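Local coordinates for putative secreted protein (Streptomyces coelicolor A3, PDB 2QF9), which is of unknown function but is a putative secreted helical-bundle protein of the DUF305 family, which is grouped with the ferritin-like proteins, at residues T34-V39 with A166-K171; M101-T106 with E113-Q118; D62-P67 with C138-E143. All blocks are in the same frame, centred on the assembly; numbering follows the deposited sequence.

Contact 1: residues T34-V39 with A166-K171. With EDO (1,2-ethanediol), chain D.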
loop_
_atom_site.group_PDB
_atom_site.type_symbol
_atom_site.label_atom_id
_atom_site.label_comp_id
_atom_site.label_asym_id
_atom_site.label_seq_id
_atom_site.Cartn_x
_atom_site.Cartn_y
_atom_site.Cartn_z
ATOM N N THR A 34 18.402 7.927 3.875
ATOM C CA THR A 34 18.993 8.882 2.959
ATOM C C THR A 34 18.092 10.082 2.688
ATOM O O THR A 34 16.865 9.980 2.812
ATOM C CB THR A 34 19.427 8.209 1.628
ATOM O OG1 THR A 34 20.110 9.171 0.815
ATOM C CG2 THR A 34 18.192 7.627 0.864
ATOM N N ASP A 35 18.718 11.202 2.310
ATOM C CA ASP A 35 17.983 12.378 1.843
ATOM C C ASP A 35 17.886 12.432 0.322
ATOM O O ASP A 35 17.291 13.353 -0.231
ATOM C CB ASP A 35 18.622 13.680 2.368
ATOM C CG ASP A 35 18.412 13.880 3.855
ATOM O OD1 ASP A 35 17.345 13.492 4.382
ATOM O OD2 ASP A 35 19.331 14.439 4.501
ATOM N N ASP A 36 18.462 11.442 -0.361
ATOM C CA ASP A 36 18.559 11.493 -1.817
ATOM C C ASP A 36 17.191 11.472 -2.503
ATOM O O ASP A 36 16.432 10.520 -2.337
ATOM C CB ASP A 36 19.395 10.348 -2.352
ATOM C CG ASP A 36 19.582 10.440 -3.836
ATOM O OD1 ASP A 36 20.308 11.364 -4.285
ATOM O OD2 ASP A 36 18.982 9.620 -4.567
ATOM N N GLU A 37 16.895 12.508 -3.288
ATOM C CA GLU A 37 15.554 12.648 -3.889
ATOM C C GLU A 37 15.199 11.551 -4.913
ATOM O O GLU A 37 14.077 11.034 -4.908
ATOM C CB GLU A 37 15.362 14.057 -4.478
ATOM C CG GLU A 37 15.257 15.153 -3.415
ATOM C CD GLU A 37 15.566 16.555 -3.945
ATOM O OE1 GLU A 37 14.626 17.367 -4.006
ATOM O OE2 GLU A 37 16.738 16.860 -4.276
ATOM N N GLU A 38 16.150 11.197 -5.775
ATOM C CA GLU A 38 15.922 10.181 -6.821
ATOM C C GLU A 38 15.609 8.825 -6.230
ATOM O O GLU A 38 14.615 8.179 -6.608
ATOM C CB GLU A 38 17.157 10.030 -7.695
ATOM C CG GLU A 38 17.273 11.037 -8.790
ATOM C CD GLU A 38 18.483 10.748 -9.623
ATOM O OE1 GLU A 38 19.577 10.603 -9.037
ATOM O OE2 GLU A 38 18.328 10.632 -10.853
ATOM N N VAL A 39 16.435 8.403 -5.280
ATOM C CA VAL A 39 16.215 7.100 -4.622
ATOM C C VAL A 39 14.971 7.141 -3.733
ATOM O O VAL A 39 14.171 6.198 -3.748
ATOM C CB VAL A 39 17.482 6.627 -3.857
ATOM C CG1 VAL A 39 17.188 5.402 -2.984
ATOM C CG2 VAL A 39 18.590 6.323 -4.868
ATOM N N ALA A 166 25.372 3.075 -11.321
ATOM C CA ALA A 166 26.577 3.618 -11.984
ATOM C C ALA A 166 26.845 5.077 -11.560
ATOM O O ALA A 166 27.987 5.462 -11.238
ATOM C CB ALA A 166 26.450 3.510 -13.470
ATOM N N GLU A 167 25.787 5.875 -11.523
ATOM C CA GLU A 167 25.914 7.286 -11.137
ATOM C C GLU A 167 26.390 7.460 -9.692
ATOM O O GLU A 167 26.971 8.499 -9.341
ATOM C CB GLU A 167 24.604 8.037 -11.420
ATOM C CG GLU A 167 24.461 8.316 -12.923
ATOM C CD GLU A 167 23.093 8.819 -13.368
ATOM O OE1 GLU A 167 22.144 8.922 -12.559
ATOM O OE2 GLU A 167 22.982 9.124 -14.577
ATOM N N ARG A 168 26.174 6.424 -8.874
ATOM C CA ARG A 168 26.628 6.401 -7.486
ATOM C C ARG A 168 27.956 5.630 -7.311
ATOM O O ARG A 168 28.361 5.328 -6.198
ATOM C CB ARG A 168 25.516 5.874 -6.560
ATOM C CG ARG A 168 24.444 6.925 -6.273
ATOM C CD ARG A 168 23.051 6.330 -5.958
ATOM N NE ARG A 168 22.051 7.398 -5.938
ATOM C CZ ARG A 168 21.538 8.000 -7.014
ATOM N NH1 ARG A 168 21.910 7.668 -8.244
ATOM N NH2 ARG A 168 20.662 8.989 -6.859
ATOM N N GLY A 169 28.631 5.331 -8.424
ATOM C CA GLY A 169 29.949 4.706 -8.384
ATOM C C GLY A 169 29.910 3.235 -8.005
ATOM O O GLY A 169 30.867 2.700 -7.441
ATOM N N ALA A 170 28.798 2.580 -8.316
ATOM C CA ALA A 170 28.601 1.180 -7.961
ATOM C C ALA A 170 27.942 0.400 -9.103
ATOM O O ALA A 170 27.675 0.950 -10.190
ATOM C CB ALA A 170 27.775 1.079 -6.648
ATOM N N LYS A 171 27.677 -0.884 -8.855
ATOM C CA LYS A 171 27.003 -1.758 -9.810
ATOM C C LYS A 171 26.146 -2.789 -9.066
ATOM O O LYS A 171 26.098 -2.795 -7.823
ATOM C CB LYS A 171 28.027 -2.464 -10.709
ATOM C CG LYS A 171 28.990 -3.353 -9.933
ATOM C CD LYS A 171 30.090 -3.939 -10.813
ATOM C CE LYS A 171 29.530 -4.923 -11.850
ATOM N NZ LYS A 171 30.646 -5.479 -12.710
HETATM C C1 EDO D . 19.541 14.707 -5.177
HETATM O O1 EDO D . 18.663 14.726 -4.023
HETATM C C2 EDO D . 18.939 13.980 -6.383
HETATM O O2 EDO D . 18.556 12.643 -6.013
HETATM O O HOH W 1 21.848 9.757 -10.238
#
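Arg168, at the end of helix 141-167, meets Asp36 and Glu38 at the start of helix 37-63. Just before it, Glu167 faces Glu38 without touching it. Glu38 OE2 and Glu167 OE1 stand 4.5 Å apart, and one water lies between the two side chains, donating to OE1 of each and accepting from Arg168 NH1 at 2.9 Å. The shared water, also bonded to the arginine, probably eases the closeness of the two acids.

Arg168, the first residue to leave the helix, carries the contact. Its chain runs extended from CG to NE and delivers one nitrogen to two acids: NH2 gives a hydrogen to Asp36 OD2 at 2.9 Å and another to Glu38 OE1 at 2.9 Å, the second bond being the straighter (170° against 151°). Both oxygens sit at the edge of the guanidinium, yet the two carboxylates are turned differently, that of Asp36 nearly perpendicular to it. Val39 CG2 lies obliquely beside the group, 3.8 Å from Arg168 NE, and NE itself is bridged to Glu113 on helix 109-137.

Asp36 also works as an N-cap. With CG swung opposite the backbone nitrogen (chi1 -176°), its OD2 takes the bond from Val39 N at 2.9 Å, and this donor and Arg168 NH2 approach from opposite faces of the carboxylate. A 1,2-ethanediol, probably from the crystallisation liquor, accepts from the backbone nitrogens of Glu37 and Glu38.

Gly169, at positive phi, then closes helix 141-167 in a Schellman motif, and beyond it Ala170 packs on Val114. The chemistry implies that the charged network joins the start of one bundle helix to the end of another, and the arginine probably stabilises the ionised form of the capping aspartate.

Contact 2: residues M101-T106 with E113-Q118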
loop_
_atom_site.group_PDB
_atom_site.type_symbol
_atom_site.label_atom_id
_atom_site.label_comp_id
_atom_site.label_asym_id
_atom_site.label_seq_id
_atom_site.Cartn_x
_atom_site.Cartn_y
_atom_site.Cartn_z
HETATM N N MSE A 101 18.343 -7.316 5.177
HETATM C CA MSE A 101 17.386 -6.293 5.644
HETATM C C MSE A 101 17.944 -5.520 6.842
HETATM O O MSE A 101 17.808 -4.302 6.916
HETATM C CB MSE A 101 16.033 -6.920 5.989
HETATM C CG MSE A 101 15.348 -7.601 4.820
HETATM SE SE MSE A 101 14.817 -6.330 3.405
HETATM C CE MSE A 101 13.243 -5.560 4.315
ATOM N N LYS A 102 18.577 -6.229 7.769
ATOM C CA LYS A 102 19.228 -5.594 8.906
ATOM C C LYS A 102 20.345 -4.647 8.443
ATOM O O LYS A 102 20.426 -3.505 8.913
ATOM C CB LYS A 102 19.789 -6.646 9.860
ATOM C CG LYS A 102 20.555 -6.043 11.046
ATOM C CD LYS A 102 21.198 -7.123 11.910
ATOM C CE LYS A 102 21.716 -6.513 13.201
ATOM N NZ LYS A 102 22.924 -5.699 12.925
ATOM N N LYS A 103 21.188 -5.123 7.520
ATOM C CA LYS A 103 22.321 -4.342 7.041
ATOM C C LYS A 103 21.817 -3.043 6.434
ATOM O O LYS A 103 22.345 -1.972 6.736
ATOM C CB LYS A 103 23.164 -5.124 6.025
ATOM C CG LYS A 103 24.368 -4.360 5.537
ATOM C CD LYS A 103 25.205 -5.215 4.604
ATOM C CE LYS A 103 25.959 -4.354 3.592
ATOM N NZ LYS A 103 27.038 -3.545 4.205
ATOM N N LEU A 104 20.772 -3.134 5.607
ATOM C CA LEU A 104 20.206 -1.947 4.955
ATOM C C LEU A 104 19.874 -0.853 5.970
ATOM O O LEU A 104 20.183 0.331 5.756
ATOM C CB LEU A 104 18.941 -2.312 4.145
ATOM C CG LEU A 104 18.255 -1.149 3.414
ATOM C CD1 LEU A 104 19.178 -0.512 2.378
ATOM C CD2 LEU A 104 16.981 -1.647 2.758
ATOM N N GLY A 105 19.256 -1.278 7.071
ATOM C CA GLY A 105 18.845 -0.401 8.149
ATOM C C GLY A 105 19.982 0.249 8.914
ATOM O O GLY A 105 19.739 1.222 9.644
ATOM N N THR A 106 21.203 -0.276 8.760
ATOM C CA THR A 106 22.407 0.278 9.429
ATOM C C THR A 106 23.177 1.286 8.561
ATOM O O THR A 106 24.053 2.004 9.061
ATOM C CB THR A 106 23.421 -0.821 9.851
ATOM O OG1 THR A 106 24.036 -1.373 8.682
ATOM C CG2 THR A 106 22.751 -1.934 10.697
ATOM N N GLU A 113 21.728 4.000 -0.302
ATOM C CA GLU A 113 21.156 4.056 -1.655
ATOM C C GLU A 113 21.662 2.886 -2.506
ATOM O O GLU A 113 20.876 2.150 -3.125
ATOM C CB GLU A 113 21.529 5.381 -2.339
ATOM C CG GLU A 113 20.908 6.606 -1.683
ATOM C CD GLU A 113 21.699 7.874 -1.985
ATOM O OE1 GLU A 113 22.128 8.018 -3.139
ATOM O OE2 GLU A 113 21.878 8.697 -1.068
ATOM N N VAL A 114 22.983 2.704 -2.515
ATOM C CA VAL A 114 23.592 1.642 -3.325
ATOM C C VAL A 114 23.077 0.278 -2.881
ATOM O O VAL A 114 22.691 -0.560 -3.706
ATOM C CB VAL A 114 25.135 1.732 -3.226
ATOM C CG1 VAL A 114 25.814 0.449 -3.733
ATOM C CG2 VAL A 114 25.619 2.975 -4.021
ATOM N N TYR A 115 23.065 0.059 -1.581
ATOM C CA TYR A 115 22.686 -1.260 -1.051
ATOM C C TYR A 115 21.222 -1.566 -1.367
ATOM O O TYR A 115 20.899 -2.678 -1.767
ATOM C CB TYR A 115 22.957 -1.349 0.445
ATOM C CG TYR A 115 23.022 -2.791 0.926
ATOM C CD1 TYR A 115 24.043 -3.639 0.474
ATOM C CD2 TYR A 115 22.089 -3.300 1.816
ATOM C CE1 TYR A 115 24.116 -4.965 0.903
ATOM C CE2 TYR A 115 22.148 -4.617 2.246
ATOM C CZ TYR A 115 23.165 -5.447 1.790
ATOM O OH TYR A 115 23.249 -6.767 2.196
ATOM N N TYR A 116 20.365 -0.554 -1.238
ATOM C CA TYR A 116 18.947 -0.657 -1.608
ATOM C C TYR A 116 18.793 -0.999 -3.092
ATOM O O TYR A 116 18.037 -1.901 -3.461
ATOM C CB TYR A 116 18.251 0.674 -1.302
ATOM C CG TYR A 116 16.846 0.763 -1.823
ATOM C CD1 TYR A 116 15.787 0.104 -1.168
ATOM C CD2 TYR A 116 16.561 1.488 -2.999
ATOM C CE1 TYR A 116 14.484 0.187 -1.650
ATOM C CE2 TYR A 116 15.265 1.572 -3.495
ATOM C CZ TYR A 116 14.227 0.917 -2.827
ATOM O OH TYR A 116 12.949 1.011 -3.296
ATOM N N LEU A 117 19.499 -0.258 -3.940
ATOM C CA LEU A 117 19.458 -0.503 -5.375
ATOM C C LEU A 117 19.935 -1.910 -5.741
ATOM O O LEU A 117 19.384 -2.536 -6.631
ATOM C CB LEU A 117 20.243 0.569 -6.129
ATOM C CG LEU A 117 19.616 1.970 -6.063
ATOM C CD1 LEU A 117 20.670 2.991 -6.457
ATOM C CD2 LEU A 117 18.351 2.089 -6.937
ATOM N N GLN A 118 20.950 -2.400 -5.039
ATOM C CA GLN A 118 21.454 -3.761 -5.285
ATOM C C GLN A 118 20.434 -4.816 -4.851
ATOM O O GLN A 118 20.126 -5.744 -5.618
ATOM C CB GLN A 118 22.768 -3.961 -4.554
ATOM C CG GLN A 118 23.924 -3.204 -5.218
ATOM C CD GLN A 118 25.174 -3.184 -4.344
ATOM O OE1 GLN A 118 25.095 -3.306 -3.129
ATOM N NE2 GLN A 118 26.336 -3.019 -4.974
#
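Lys103 lays the end of its side chain over one face of the Tyr115 ring, where short helix 98-106 runs back against helix 109-137. The two local axes come within 9.6 Å and point in nearly opposite directions, at 154°, as befits a helical hairpin with a brief connection.

The ring interactions come first. Lys103 CE hangs over the face in a CH-pi contact, 3.6 Å from the ring centroid and displaced toward the rim, close to Tyr115 CE1. Lys103 CD approaches the phenol end, 3.5 Å from Tyr115 CZ. The ammonium lies farther out over the same face: NZ is 4.9 Å from the centroid and 19° off the normal, so the cation-pi term accompanies a closer contact by the methylenes. Lysine chain and tyrosine cross at about a right angle.

Apolar packing fills the inner side. Leu104 CB meets Tyr115 CD2 at 4.0 Å, while the other end of Leu104 serves the next residue. Its CG points opposite the backbone nitrogen (chi1 -180°), which carries CD1 to 4.0 Å from Tyr116 CB; CD2 lies at the edge of the Tyr116 ring. Farther inward, that ring touches Ala43 and Ile46 of helix 37-63, and its hydroxyl is hydrogen-bonded to Ser27.

The side-chain hydrogen bond inside the segments is local to the lysine's own helix: Thr106 OG1 donates to Lys103 O at 2.6 Å, in the carbonyl plane and on a lone pair, and Thr106 N uses the same oxygen.

With no hydrogen bond crossing between the segments, the chemistry implies adhesion by hydrocarbon and aromatic surface, with the lysine charge probably adding a modest electrostatic attraction at the solvent-facing edge of the contact.

Contact 3: residues D62-P67 with C138-E143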
loop_
_atom_site.group_PDB
_atom_site.type_symbol
_atom_site.label_atom_id
_atom_site.label_comp_id
_atom_site.label_asym_id
_atom_site.label_seq_id
_atom_site.Cartn_x
_atom_site.Cartn_y
_atom_site.Cartn_z
ATOM N N ASP A 62 -9.344 -13.241 -0.914
ATOM C CA ASP A 62 -10.477 -13.051 -0.028
ATOM C C ASP A 62 -11.795 -13.316 -0.748
ATOM O O ASP A 62 -12.614 -14.105 -0.264
ATOM C CB ASP A 62 -10.443 -11.650 0.578
ATOM C CG ASP A 62 -9.463 -11.541 1.732
ATOM O OD1 ASP A 62 -8.922 -12.592 2.179
ATOM O OD2 ASP A 62 -9.229 -10.402 2.198
ATOM N N LEU A 63 -11.975 -12.683 -1.910
ATOM C CA LEU A 63 -13.183 -12.844 -2.723
ATOM C C LEU A 63 -13.400 -14.328 -3.105
ATOM O O LEU A 63 -14.548 -14.827 -3.133
ATOM C CB LEU A 63 -13.075 -11.989 -3.982
ATOM C CG LEU A 63 -14.286 -11.861 -4.914
ATOM C CD1 LEU A 63 -15.398 -11.064 -4.274
ATOM C CD2 LEU A 63 -13.876 -11.180 -6.199
ATOM N N TRP A 64 -12.291 -15.022 -3.360
ATOM C CA TRP A 64 -12.312 -16.438 -3.714
ATOM C C TRP A 64 -12.434 -17.382 -2.506
ATOM O O TRP A 64 -12.480 -18.606 -2.686
ATOM C CB TRP A 64 -11.065 -16.800 -4.518
ATOM C CG TRP A 64 -10.936 -16.081 -5.838
ATOM C CD1 TRP A 64 -11.956 -15.611 -6.629
ATOM C CD2 TRP A 64 -9.724 -15.810 -6.550
ATOM N NE1 TRP A 64 -11.450 -15.035 -7.763
ATOM C CE2 TRP A 64 -10.084 -15.154 -7.751
ATOM C CE3 TRP A 64 -8.366 -16.043 -6.283
ATOM C CZ2 TRP A 64 -9.126 -14.719 -8.691
ATOM C CZ3 TRP A 64 -7.409 -15.614 -7.222
ATOM C CH2 TRP A 64 -7.801 -14.973 -8.415
ATOM N N ALA A 65 -12.498 -16.826 -1.297
ATOM C CA ALA A 65 -12.514 -17.610 -0.043
ATOM C C ALA A 65 -11.338 -18.599 0.063
ATOM O O ALA A 65 -11.519 -19.778 0.419
ATOM C CB ALA A 65 -13.847 -18.340 0.132
ATOM N N LEU A 66 -10.142 -18.127 -0.272
ATOM C CA LEU A 66 -8.932 -18.955 -0.214
ATOM C C LEU A 66 -7.993 -18.398 0.862
ATOM O O LEU A 66 -7.861 -17.186 0.992
ATOM C CB LEU A 66 -8.254 -19.017 -1.583
ATOM C CG LEU A 66 -9.008 -19.679 -2.743
ATOM C CD1 LEU A 66 -8.223 -19.595 -4.045
ATOM C CD2 LEU A 66 -9.356 -21.140 -2.437
ATOM N N PRO A 67 -7.385 -19.281 1.683
ATOM C CA PRO A 67 -6.447 -18.810 2.706
ATOM C C PRO A 67 -5.303 -17.977 2.115
ATOM O O PRO A 67 -4.834 -18.259 1.017
ATOM C CB PRO A 67 -5.894 -20.121 3.284
ATOM C CG PRO A 67 -7.000 -21.101 3.082
ATOM C CD PRO A 67 -7.550 -20.750 1.735
ATOM N N CYS A 138 -1.130 -19.077 -14.858
ATOM C CA CYS A 138 -2.385 -18.495 -14.376
ATOM C C CYS A 138 -3.505 -18.603 -15.412
ATOM O O CYS A 138 -3.253 -18.600 -16.636
ATOM C CB CYS A 138 -2.196 -17.032 -13.979
ATOM S SG CYS A 138 -1.201 -16.845 -12.457
ATOM N N THR A 139 -4.731 -18.675 -14.901
ATOM C CA THR A 139 -5.933 -18.791 -15.735
ATOM C C THR A 139 -6.883 -17.583 -15.615
ATOM O O THR A 139 -7.730 -17.357 -16.488
ATOM C CB THR A 139 -6.710 -20.109 -15.430
ATOM O OG1 THR A 139 -7.330 -20.025 -14.142
ATOM C CG2 THR A 139 -5.788 -21.320 -15.453
ATOM N N VAL A 140 -6.754 -16.815 -14.533
ATOM C CA VAL A 140 -7.590 -15.641 -14.312
ATOM C C VAL A 140 -7.035 -14.437 -15.083
ATOM O O VAL A 140 -5.881 -14.027 -14.885
ATOM C CB VAL A 140 -7.722 -15.304 -12.791
ATOM C CG1 VAL A 140 -8.467 -14.003 -12.600
ATOM C CG2 VAL A 140 -8.411 -16.438 -12.036
ATOM N N GLY A 141 -7.862 -13.891 -15.968
ATOM C CA GLY A 141 -7.425 -12.877 -16.923
ATOM C C GLY A 141 -6.775 -11.670 -16.271
ATOM O O GLY A 141 -5.686 -11.259 -16.672
ATOM N N VAL A 142 -7.435 -11.103 -15.251
ATOM C CA VAL A 142 -6.917 -9.898 -14.608
ATOM C C VAL A 142 -5.566 -10.170 -13.914
ATOM O O VAL A 142 -4.694 -9.301 -13.883
ATOM C CB VAL A 142 -7.964 -9.264 -13.643
ATOM C CG1 VAL A 142 -8.341 -10.219 -12.508
ATOM C CG2 VAL A 142 -7.493 -7.938 -13.121
ATOM N N GLU A 143 -5.418 -11.378 -13.382
ATOM C CA GLU A 143 -4.177 -11.810 -12.719
ATOM C C GLU A 143 -3.032 -12.036 -13.710
ATOM O O GLU A 143 -1.895 -11.620 -13.449
ATOM C CB GLU A 143 -4.416 -13.061 -11.881
ATOM C CG GLU A 143 -3.259 -13.359 -10.941
ATOM C CD GLU A 143 -3.546 -14.481 -9.963
ATOM O OE1 GLU A 143 -4.688 -14.986 -9.933
ATOM O OE2 GLU A 143 -2.618 -14.847 -9.214
#
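Trp64 spans to Val140 and Glu143 at one end of an up-down-down-up four-helix bundle, consistent with the protein's place in the ferritin clan. Here helix 37-63 has just ended and helix 141-167 begins. The tryptophan leads with its six-membered ring: CZ2 lies 3.8 Å from Val140 CG2, the two side chains coming from opposite directions. CG of Glu143 stands opposite the backbone nitrogen (chi1 -167°) and the chain is extended beyond it, which brings OE1 to the ring edge, in the indole plane and 3.5 Å from Trp64 CH2; the carboxylate is turned 27° from that plane. Replacing Trp64 with an alanine would probably leave Val140 and the Glu143 carboxylate without their aromatic neighbour and open a gap between the two helix ends.

The next shell sets these groups in place. Val140 occupies the N-cap position, its backbone nitrogen held by Asp9, and Cys138, two residues earlier, is disulfide-bonded to Cys134. Glu143 OE1 also lies near Asp9 OD1, a closeness of acids that may raise the pKa of one of them. On the other side, Leu63 of the second subunit packs against Trp64, and a Schellman motif ends helix 37-63, with Ala65 at positive phi and its N bonded to Asp62 O at 2.9 Å.

How the contacts relate
Contacts 1 and 3 join the same two helices, 37-63 and 141-167, at opposite ends of the bundle, their centres 38 Å apart. Because these helices run antiparallel, contact 1 pairs the start of 37-63 with the end of 141-167, and contact 3 does the reverse. In sequence the three closures are concentric: contact 1 encloses contact 3, which encloses contact 2. In space, however, contact 2 neighbours contact 1, with centres 12 Å apart, and lies 33 Å from contact 3. Glu113 links the first two, reaching both Thr34 and Arg168. The bundle is thus tied at both ends, with the short helix 98-106 packed beside one and the second subunit touching the other.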